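Side-chain contacts in HTH-type transcriptional regulator PrpR (Mycobacterium tuberculosis, PDB 6D2S), which regulates transcription of the enzymes that break down short-chain fatty acids through the glyoxylate and methylcitrate cycles, including propionate derived from cholesterol: residues A[8-13]-A[109-114]; A[15-20]-A[136-141]; A[21-26]-A[173-178]. All coordinates share one frame; numbering follows the deposited sequence.

In the fold
This fragment of a longer DNA-binding protein holds its IrrE-like and C-terminal regulator regions. Contacts 1, 2 and 3 follow its first two helices, 3-13 and 19-31, and join them to chain roughly a hundred residues or more onward. Along the sequence they cross: three early segments, then three late ones in the same order. Contacts 2 and 3 share helix 19-31, their centres lie about 3 Å apart, and Y17, Y138 and R175 link them. Contact 1 sits about 18 Å (centre to centre) from both, touching contact 2 through F11. Helix 3-13 and the loop after it thus pack on the IrrE-like region, and helix 19-31 meets the loop leading into the five-stranded sheet.

Contact 1 (A[8-13]-A[109-114]); sequences RDFFYD and ATDDQL. With CA (calcium ion), chain B.
F10, on the helix 3-13, turns one edge of its ring to D111 and also touches L114 in the loop between helices 101-109 and 116-135, a helix-to-loop contact joining the first helix of this fragment to a loop of the IrrE-like helical region. CD1 of the ring does most of the touching. It comes within 3.6 Å of D111 CB, which lies in the ring plane at the edge, and 3.5 Å from D111 OD2, also at the edge. Ring and carboxylate planes are nearly coplanar, 17° apart, so the acid meets the slightly positive C-H rim of the phenyl group and not its electron-rich face. L114 adds its branch CD1 at 3.9 Å from F10 CD1, an apolar partner for a buried phenylalanine. The ring reaches the loop because CG is anti to the backbone N (chi1 179°). D111 opens a type I beta turn that ends at L114, and this turn brings both residues toward the same ring.

Farther out, R14 forms a cation-pi contact with F10 and also touches D111, while I107 of helix 101-109 packs on the ring. T110 OG1 is bonded to the carbonyl of I107 and to R14, so the loop is tied to its own helix. On the helix, D9 and D13, one turn apart, each chelate a calcium ion with both carboxylate oxygens; the ion probably offsets the negative charge that these acids and D111 bring close together. A water joins this site to the loop, donating to D13 OD2 at 2.7 Å and more weakly to D111 OD2.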
loop_
_atom_site.group_PDB
_atom_site.type_symbol
_atom_site.label_atom_id
_atom_site.label_comp_id
_atom_site.label_asym_id
_atom_site.label_seq_id
_atom_site.Cartn_x
_atom_site.Cartn_y
_atom_site.Cartn_z
ATOM N N ARG A 8 -13.830 -3.708 2.787
ATOM C CA ARG A 8 -13.721 -2.266 2.570
ATOM C C ARG A 8 -14.317 -1.493 3.741
ATOM O O ARG A 8 -13.719 -0.522 4.217
ATOM C CB ARG A 8 -14.408 -1.861 1.267
ATOM C CG ARG A 8 -14.320 -0.364 0.973
ATOM C CD ARG A 8 -15.112 0.033 -0.278
ATOM N NE ARG A 8 -16.555 -0.155 -0.125
ATOM C CZ ARG A 8 -17.276 -1.036 -0.813
ATOM N NH1 ARG A 8 -16.693 -1.815 -1.717
ATOM N NH2 ARG A 8 -18.583 -1.134 -0.605
ATOM N N ASP A 9 -15.491 -1.917 4.224
ATOM C CA ASP A 9 -16.071 -1.267 5.398
ATOM C C ASP A 9 -15.183 -1.450 6.624
ATOM O O ASP A 9 -15.043 -0.528 7.441
ATOM C CB ASP A 9 -17.479 -1.794 5.680
ATOM C CG ASP A 9 -18.194 -0.966 6.735
ATOM O OD1 ASP A 9 -18.056 0.275 6.701
ATOM O OD2 ASP A 9 -18.894 -1.522 7.602
ATOM N N PHE A 10 -14.581 -2.632 6.774
ATOM C CA PHE A 10 -13.686 -2.884 7.902
ATOM C C PHE A 10 -12.574 -1.836 7.960
ATOM O O PHE A 10 -12.292 -1.252 9.017
ATOM C CB PHE A 10 -13.105 -4.298 7.784
ATOM C CG PHE A 10 -12.139 -4.656 8.879
ATOM C CD1 PHE A 10 -12.579 -5.298 10.023
ATOM C CD2 PHE A 10 -10.786 -4.352 8.757
ATOM C CE1 PHE A 10 -11.686 -5.627 11.037
ATOM C CE2 PHE A 10 -9.889 -4.674 9.773
ATOM C CZ PHE A 10 -10.339 -5.306 10.909
ATOM N N PHE A 11 -11.929 -1.576 6.826
ATOM C CA PHE A 11 -10.877 -0.568 6.837
ATOM C C PHE A 11 -11.457 0.841 6.955
ATOM O O PHE A 11 -10.885 1.684 7.657
ATOM C CB PHE A 11 -9.984 -0.717 5.608
ATOM C CG PHE A 11 -8.961 -1.832 5.738
ATOM C CD1 PHE A 11 -7.745 -1.607 6.370
ATOM C CD2 PHE A 11 -9.234 -3.106 5.250
ATOM C CE1 PHE A 11 -6.804 -2.641 6.493
ATOM C CE2 PHE A 11 -8.313 -4.137 5.379
ATOM C CZ PHE A 11 -7.092 -3.900 6.000
ATOM N N TYR A 12 -12.603 1.102 6.317
ATOM C CA TYR A 12 -13.228 2.424 6.406
ATOM C C TYR A 12 -13.516 2.803 7.855
ATOM O O TYR A 12 -13.244 3.936 8.291
ATOM C CB TYR A 12 -14.527 2.464 5.599
ATOM C CG TYR A 12 -15.259 3.774 5.766
ATOM C CD1 TYR A 12 -14.851 4.904 5.058
ATOM C CD2 TYR A 12 -16.314 3.909 6.660
ATOM C CE1 TYR A 12 -15.486 6.127 5.208
ATOM C CE2 TYR A 12 -16.958 5.145 6.815
ATOM C CZ TYR A 12 -16.530 6.244 6.085
ATOM O OH TYR A 12 -17.155 7.469 6.237
ATOM N N ASP A 13 -14.108 1.874 8.603
ATOM C CA ASP A 13 -14.459 2.115 9.999
ATOM C C ASP A 13 -13.244 2.392 10.855
ATOM O O ASP A 13 -13.382 2.956 11.947
ATOM C CB ASP A 13 -15.201 0.905 10.569
ATOM C CG ASP A 13 -16.589 0.770 10.002
ATOM O OD1 ASP A 13 -17.048 1.750 9.383
ATOM O OD2 ASP A 13 -17.210 -0.309 10.156
ATOM N N ALA A 109 -11.302 -9.938 14.649
ATOM C CA ALA A 109 -12.397 -10.309 15.531
ATOM C C ALA A 109 -13.167 -9.100 16.049
ATOM O O ALA A 109 -14.296 -9.265 16.530
ATOM C CB ALA A 109 -11.860 -11.147 16.694
ATOM N N THR A 110 -12.604 -7.894 15.952
ATOM C CA THR A 110 -13.345 -6.722 16.410
ATOM C C THR A 110 -14.517 -6.364 15.501
ATOM O O THR A 110 -15.317 -5.506 15.879
ATOM C CB THR A 110 -12.431 -5.494 16.548
ATOM O OG1 THR A 110 -11.886 -5.140 15.270
ATOM C CG2 THR A 110 -11.288 -5.766 17.528
ATOM N N ASP A 111 -14.632 -6.964 14.315
ATOM C CA ASP A 111 -15.785 -6.743 13.434
ATOM C C ASP A 111 -16.691 -7.970 13.553
ATOM O O ASP A 111 -16.449 -8.990 12.903
ATOM C CB ASP A 111 -15.330 -6.507 11.995
ATOM C CG ASP A 111 -16.412 -5.875 11.133
ATOM O OD1 ASP A 111 -17.588 -5.919 11.537
ATOM O OD2 ASP A 111 -16.099 -5.347 10.043
ATOM N N ASP A 112 -17.748 -7.869 14.374
ATOM C CA ASP A 112 -18.560 -9.043 14.706
ATOM C C ASP A 112 -19.295 -9.616 13.495
ATOM O O ASP A 112 -19.649 -10.802 13.510
ATOM C CB ASP A 112 -19.567 -8.698 15.820
ATOM C CG ASP A 112 -20.461 -9.898 16.232
ATOM O OD1 ASP A 112 -19.975 -10.850 16.894
ATOM O OD2 ASP A 112 -21.675 -9.871 15.921
ATOM N N GLN A 113 -19.509 -8.813 12.444
ATOM C CA GLN A 113 -20.385 -9.180 11.331
ATOM C C GLN A 113 -19.679 -9.919 10.195
ATOM O O GLN A 113 -20.361 -10.522 9.358
ATOM C CB GLN A 113 -21.058 -7.921 10.751
ATOM C CG GLN A 113 -22.068 -7.236 11.680
ATOM C CD GLN A 113 -22.569 -5.900 11.125
ATOM O OE1 GLN A 113 -21.780 -5.088 10.633
ATOM N NE2 GLN A 113 -23.887 -5.675 11.194
ATOM N N LEU A 114 -18.348 -9.894 10.147
ATOM C CA LEU A 114 -17.616 -10.435 9.000
ATOM C C LEU A 114 -17.977 -11.891 8.734
ATOM O O LEU A 114 -17.989 -12.715 9.655
ATOM C CB LEU A 114 -16.105 -10.319 9.234
ATOM C CG LEU A 114 -15.492 -8.907 9.207
ATOM C CD1 LEU A 114 -14.006 -8.923 9.572
ATOM C CD2 LEU A 114 -15.668 -8.271 7.826
HETATM CA CA CA B . -19.118 0.634 8.874
HETATM O O HOH W 1 -16.092 -2.722 10.544
#

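Contact 2 (A[15-20]-A[136-141]); sequences NNYIHD and LPYREF. With NA (sodium ion), chain F; NA (sodium ion), chain G.
Y17 and Y138 meet across two stretches that each run from loop into helix: 15-20 enters helix 19-31 with I18 as N-cap, and 136-141 enters helix 138-147 with P137 as N-cap. N15 has positive phi and is the C-prime residue of a Schellman motif that closes the preceding helix, a conformation asparagine adopts readily. The two tyrosines carry the contact alone. CE1 of Y17 approaches CE2 of Y138 to 3.8 Å, with ring centroids 5.8 Å apart and planes at 79°. Y138 reaches across with CG opposite the backbone N about its first torsion (chi1 -165°), crossing Y17 at about a right angle.

Tyrosine suits both places because its ring fills buried space while its hydroxyl serves polar neighbours. Y17 OH pairs with H19 ND1 at 2.7 Å, in the Y17 ring plane. Y138 OH bonds the carbonyl of Q178 and the backbone N of R175, and its ring makes a cation-pi contact with R175. N15 OD1 binds one sodium ion with the S199 carbonyl and waters, and D20 OD2 binds another. The arrangement is a buried, oblique tyrosine pair that joins the loop between helices 3-13 and 19-31 to the first turn of helix 138-147 in the IrrE-like region.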
loop_
_atom_site.group_PDB
_atom_site.type_symbol
_atom_site.label_atom_id
_atom_site.label_comp_id
_atom_site.label_asym_id
_atom_site.label_seq_id
_atom_site.Cartn_x
_atom_site.Cartn_y
_atom_site.Cartn_z
ATOM N N ASN A 15 -10.593 4.171 9.700
ATOM C CA ASN A 15 -9.895 5.301 9.059
ATOM C C ASN A 15 -8.710 4.842 8.211
ATOM O O ASN A 15 -7.730 5.577 8.047
ATOM C CB ASN A 15 -9.421 6.316 10.100
ATOM C CG ASN A 15 -10.565 6.890 10.905
ATOM O OD1 ASN A 15 -11.533 7.406 10.341
ATOM N ND2 ASN A 15 -10.469 6.791 12.228
ATOM N N ASN A 16 -8.783 3.620 7.679
ATOM C CA ASN A 16 -7.724 3.065 6.834
ATOM C C ASN A 16 -6.376 3.038 7.551
ATOM O O ASN A 16 -5.319 3.134 6.918
ATOM C CB ASN A 16 -7.611 3.838 5.517
ATOM C CG ASN A 16 -8.825 3.643 4.613
ATOM O OD1 ASN A 16 -9.436 2.575 4.596
ATOM N ND2 ASN A 16 -9.173 4.673 3.860
ATOM N N TYR A 17 -6.401 2.908 8.875
ATOM C CA TYR A 17 -5.187 2.916 9.685
ATOM C C TYR A 17 -5.375 1.907 10.810
ATOM O O TYR A 17 -6.341 2.003 11.569
ATOM C CB TYR A 17 -4.897 4.323 10.240
ATOM C CG TYR A 17 -3.784 4.295 11.264
ATOM C CD1 TYR A 17 -2.456 4.214 10.863
ATOM C CD2 TYR A 17 -4.065 4.319 12.620
ATOM C CE1 TYR A 17 -1.434 4.157 11.792
ATOM C CE2 TYR A 17 -3.053 4.254 13.567
ATOM C CZ TYR A 17 -1.736 4.171 13.138
ATOM O OH TYR A 17 -0.726 4.099 14.060
ATOM N N ILE A 18 -4.471 0.933 10.908
ATOM C CA ILE A 18 -4.584 -0.174 11.859
ATOM C C ILE A 18 -3.466 -0.002 12.880
ATOM O O ILE A 18 -2.336 -0.448 12.656
ATOM C CB ILE A 18 -4.490 -1.535 11.162
ATOM C CG1 ILE A 18 -5.397 -1.598 9.934
ATOM C CG2 ILE A 18 -4.776 -2.685 12.170
ATOM C CD1 ILE A 18 -6.911 -1.438 10.240
ATOM N N HIS A 19 -3.780 0.623 14.020
ATOM C CA HIS A 19 -2.731 1.135 14.901
ATOM C C HIS A 19 -1.812 0.032 15.412
ATOM O O HIS A 19 -0.582 0.169 15.382
ATOM C CB HIS A 19 -3.350 1.886 16.081
ATOM C CG HIS A 19 -2.333 2.504 16.988
ATOM N ND1 HIS A 19 -1.476 3.500 16.568
ATOM C CD2 HIS A 19 -2.017 2.251 18.282
ATOM C CE1 HIS A 19 -0.689 3.851 17.573
ATOM N NE2 HIS A 19 -0.992 3.105 18.622
ATOM N N ASP A 20 -2.382 -1.064 15.919
ATOM C CA ASP A 20 -1.530 -2.072 16.546
ATOM C C ASP A 20 -0.579 -2.712 15.544
ATOM O O ASP A 20 0.561 -3.041 15.891
ATOM C CB ASP A 20 -2.381 -3.145 17.231
ATOM C CG ASP A 20 -3.145 -2.608 18.423
ATOM O OD1 ASP A 20 -2.613 -1.727 19.132
ATOM O OD2 ASP A 20 -4.291 -3.054 18.639
ATOM N N LEU A 136 7.673 0.918 4.872
ATOM C CA LEU A 136 7.519 2.367 4.951
ATOM C C LEU A 136 7.141 2.704 6.387
ATOM O O LEU A 136 5.977 3.006 6.690
ATOM C CB LEU A 136 6.471 2.857 3.953
ATOM C CG LEU A 136 6.741 2.370 2.525
ATOM C CD1 LEU A 136 5.501 2.604 1.627
ATOM C CD2 LEU A 136 7.990 3.073 1.963
ATOM N N PRO A 137 8.104 2.632 7.302
ATOM C CA PRO A 137 7.792 2.842 8.720
ATOM C C PRO A 137 7.222 4.236 8.943
ATOM O O PRO A 137 7.695 5.224 8.374
ATOM C CB PRO A 137 9.148 2.646 9.420
ATOM C CG PRO A 137 10.172 2.837 8.347
ATOM C CD PRO A 137 9.527 2.311 7.087
ATOM N N TYR A 138 6.214 4.309 9.815
ATOM C CA TYR A 138 5.302 5.454 9.809
ATOM C C TYR A 138 6.027 6.792 9.946
ATOM O O TYR A 138 5.868 7.682 9.102
ATOM C CB TYR A 138 4.249 5.297 10.920
ATOM C CG TYR A 138 3.075 6.235 10.736
ATOM C CD1 TYR A 138 3.196 7.594 11.037
ATOM C CD2 TYR A 138 1.858 5.770 10.248
ATOM C CE1 TYR A 138 2.137 8.467 10.857
ATOM C CE2 TYR A 138 0.780 6.649 10.062
ATOM C CZ TYR A 138 0.934 7.991 10.374
ATOM O OH TYR A 138 -0.123 8.859 10.201
ATOM N N ARG A 139 6.775 6.988 11.039
ATOM C CA ARG A 139 7.319 8.317 11.293
ATOM C C ARG A 139 8.334 8.706 10.229
ATOM O O ARG A 139 8.368 9.857 9.776
ATOM C CB ARG A 139 7.957 8.381 12.685
ATOM C CG ARG A 139 6.967 8.327 13.839
ATOM C CD ARG A 139 7.684 8.558 15.159
ATOM N NE ARG A 139 6.785 8.482 16.306
ATOM C CZ ARG A 139 7.176 8.607 17.571
ATOM N NH1 ARG A 139 8.455 8.815 17.857
ATOM N NH2 ARG A 139 6.288 8.522 18.553
ATOM N N GLU A 140 9.184 7.762 9.834
ATOM C CA GLU A 140 10.165 8.043 8.793
ATOM C C GLU A 140 9.479 8.369 7.472
ATOM O O GLU A 140 9.876 9.308 6.771
ATOM C CB GLU A 140 11.110 6.845 8.633
ATOM C CG GLU A 140 12.131 7.026 7.522
ATOM C CD GLU A 140 13.104 5.854 7.408
ATOM O OE1 GLU A 140 13.270 5.106 8.395
ATOM O OE2 GLU A 140 13.692 5.686 6.322
ATOM N N PHE A 141 8.457 7.591 7.106
ATOM C CA PHE A 141 7.757 7.820 5.848
ATOM C C PHE A 141 6.992 9.138 5.876
ATOM O O PHE A 141 7.018 9.906 4.901
ATOM C CB PHE A 141 6.810 6.648 5.571
ATOM C CG PHE A 141 6.065 6.772 4.279
ATOM C CD1 PHE A 141 6.718 6.581 3.069
ATOM C CD2 PHE A 141 4.696 7.066 4.273
ATOM C CE1 PHE A 141 6.026 6.700 1.857
ATOM C CE2 PHE A 141 4.003 7.180 3.075
ATOM C CZ PHE A 141 4.667 7.003 1.866
HETATM NA NA NA F . -5.386 -2.671 20.634
HETATM NA NA NA G . -12.974 8.324 8.337
HETATM O O HOH W 2 -7.347 -3.048 18.413
HETATM O O HOH W 3 -12.314 10.592 8.687
HETATM O O HOH W 4 -12.260 6.321 6.994
HETATM O O HOH W 5 -14.491 8.784 6.929
#

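Contact 3 (A[21-26]-A[173-178]); sequences LDMAAE and LQRPRQ
R175 points its guanidinium at helix 19-31 and meets three side chains there, each from a different direction. R175 grips E26 end-on, with NH1 and NH2 both on OE1: the oxygen is 2.9 Å from R175 NH1 and 3.0 Å from R175 NH2, and lies in the guanidinium plane. The carboxylate itself is turned 43° from that plane. NH1 uses the syn lone pair of OE1, whereas NH2 reaches the same oxygen on its syn side but out of the carboxylate plane. D22 OD1 approaches obliquely, its carboxylate at 85° to the guanidinium, and its bond from NH2 is weak, with an N-H...O angle of only 120°. M23 covers one face: SD sits 3.5 Å above the plane, over its centre, and 3.6 Å from R175 CZ. The bend at chi2 carries the sulfur over the group, and that at chi3 turns the terminal methyl, a place for which flexible, polarisable methionine is well suited.

D22 and E26 lie one helical turn apart, so both can face the same cation. R175 extends straight through chi1 and chi2 from the start of a type II beta turn ending at Q178, then bends at chi3. Further partners lie around it: Y17 OH bonds R175 NE, R169 forms a salt bridge with D22 OD2, and E26 OE2 accepts from the backbone N of R139. With two acids and two arginines linked in this partly buried network, the charges are probably largely balanced, and the several partners of R175 should restrict rotation of its guanidinium.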
loop_
_atom_site.group_PDB
_atom_site.type_symbol
_atom_site.label_atom_id
_atom_site.label_comp_id
_atom_site.label_asym_id
_atom_site.label_seq_id
_atom_site.Cartn_x
_atom_site.Cartn_y
_atom_site.Cartn_z
ATOM N N LEU A 21 -1.038 -2.934 14.303
ATOM C CA LEU A 21 -0.165 -3.511 13.285
ATOM C C LEU A 21 0.837 -2.495 12.776
ATOM O O LEU A 21 1.992 -2.836 12.503
ATOM C CB LEU A 21 -0.978 -4.028 12.103
ATOM C CG LEU A 21 -1.540 -5.431 12.116
ATOM C CD1 LEU A 21 -2.185 -5.661 10.741
ATOM C CD2 LEU A 21 -0.446 -6.452 12.424
ATOM N N ASP A 22 0.389 -1.250 12.589
ATOM C CA ASP A 22 1.288 -0.196 12.143
ATOM C C ASP A 22 2.422 -0.009 13.148
ATOM O O ASP A 22 3.598 0.070 12.772
ATOM C CB ASP A 22 0.493 1.098 11.941
ATOM C CG ASP A 22 1.061 1.970 10.835
ATOM O OD1 ASP A 22 2.202 2.443 10.992
ATOM O OD2 ASP A 22 0.372 2.160 9.809
ATOM N N MET A 23 2.081 0.055 14.438
ATOM C CA MET A 23 3.097 0.205 15.480
ATOM C C MET A 23 3.977 -1.032 15.597
ATOM O O MET A 23 5.182 -0.918 15.852
ATOM C CB MET A 23 2.421 0.497 16.825
ATOM C CG MET A 23 1.696 1.817 16.870
ATOM S SD MET A 23 2.880 3.181 17.013
ATOM C CE MET A 23 3.413 3.008 18.720
ATOM N N ALA A 24 3.396 -2.230 15.446
ATOM C CA ALA A 24 4.217 -3.436 15.529
ATOM C C ALA A 24 5.264 -3.462 14.419
ATOM O O ALA A 24 6.423 -3.813 14.657
ATOM C CB ALA A 24 3.341 -4.687 15.472
ATOM N N ALA A 25 4.870 -3.084 13.202
ATOM C CA ALA A 25 5.816 -3.033 12.089
ATOM C C ALA A 25 6.924 -2.026 12.362
ATOM O O ALA A 25 8.113 -2.318 12.179
ATOM C CB ALA A 25 5.080 -2.673 10.793
ATOM N N GLU A 26 6.546 -0.823 12.803
ATOM C CA GLU A 26 7.537 0.221 13.029
ATOM C C GLU A 26 8.484 -0.163 14.159
ATOM O O GLU A 26 9.698 0.061 14.073
ATOM C CB GLU A 26 6.829 1.549 13.333
ATOM C CG GLU A 26 7.777 2.739 13.316
ATOM C CD GLU A 26 7.056 4.073 13.443
ATOM O OE1 GLU A 26 5.915 4.090 13.959
ATOM O OE2 GLU A 26 7.642 5.103 13.044
ATOM N N LEU A 173 -2.109 7.276 6.328
ATOM C CA LEU A 173 -1.456 8.120 7.335
ATOM C C LEU A 173 -2.491 8.826 8.214
ATOM O O LEU A 173 -2.600 10.052 8.246
ATOM C CB LEU A 173 -0.512 9.125 6.672
ATOM C CG LEU A 173 0.619 8.487 5.860
ATOM C CD1 LEU A 173 1.602 9.545 5.378
ATOM C CD2 LEU A 173 1.346 7.385 6.657
ATOM N N GLN A 174 -3.258 8.011 8.950
ATOM C CA GLN A 174 -4.253 8.514 9.892
ATOM C C GLN A 174 -3.912 8.181 11.347
ATOM O O GLN A 174 -4.809 8.051 12.186
ATOM C CB GLN A 174 -5.645 7.983 9.536
ATOM C CG GLN A 174 -6.321 8.743 8.390
ATOM C CD GLN A 174 -5.704 8.427 7.031
ATOM O OE1 GLN A 174 -5.143 9.300 6.375
ATOM N NE2 GLN A 174 -5.805 7.170 6.607
ATOM N N ARG A 175 -2.634 8.064 11.671
ATOM C CA ARG A 175 -2.263 7.818 13.065
ATOM C C ARG A 175 -2.645 9.033 13.903
ATOM O O ARG A 175 -2.283 10.162 13.548
ATOM C CB ARG A 175 -0.759 7.539 13.198
ATOM C CG ARG A 175 -0.290 7.344 14.653
ATOM C CD ARG A 175 1.208 6.987 14.719
ATOM N NE ARG A 175 1.507 5.670 14.152
ATOM C CZ ARG A 175 2.738 5.175 14.058
ATOM N NH1 ARG A 175 3.773 5.900 14.494
ATOM N NH2 ARG A 175 2.941 3.971 13.534
ATOM N N PRO A 176 -3.378 8.854 15.001
ATOM C CA PRO A 176 -3.808 10.014 15.788
ATOM C C PRO A 176 -2.609 10.849 16.212
ATOM O O PRO A 176 -1.577 10.322 16.633
ATOM C CB PRO A 176 -4.530 9.386 16.986
ATOM C CG PRO A 176 -5.026 8.053 16.455
ATOM C CD PRO A 176 -3.925 7.586 15.522
ATOM N N ARG A 177 -2.731 12.153 16.030
ATOM C CA ARG A 177 -1.739 13.159 16.383
ATOM C C ARG A 177 -0.535 13.148 15.451
ATOM O O ARG A 177 0.398 13.938 15.658
ATOM C CB ARG A 177 -1.273 13.018 17.841
ATOM C CG ARG A 177 -2.415 13.216 18.840
ATOM C CD ARG A 177 -1.965 13.118 20.300
ATOM N NE ARG A 177 -3.098 13.321 21.199
ATOM C CZ ARG A 177 -3.921 12.349 21.582
ATOM N NH1 ARG A 177 -3.727 11.111 21.152
ATOM N NH2 ARG A 177 -4.938 12.612 22.390
ATOM N N GLN A 178 -0.513 12.304 14.418
ATOM C CA GLN A 178 0.544 12.408 13.416
ATOM C C GLN A 178 -0.016 12.088 12.030
ATOM O O GLN A 178 0.501 11.259 11.293
ATOM C CB GLN A 178 1.752 11.522 13.723
ATOM C CG GLN A 178 2.911 11.896 12.786
ATOM C CD GLN A 178 4.262 11.310 13.157
ATOM O OE1 GLN A 178 4.445 10.723 14.228
ATOM N NE2 GLN A 178 5.228 11.479 12.259
#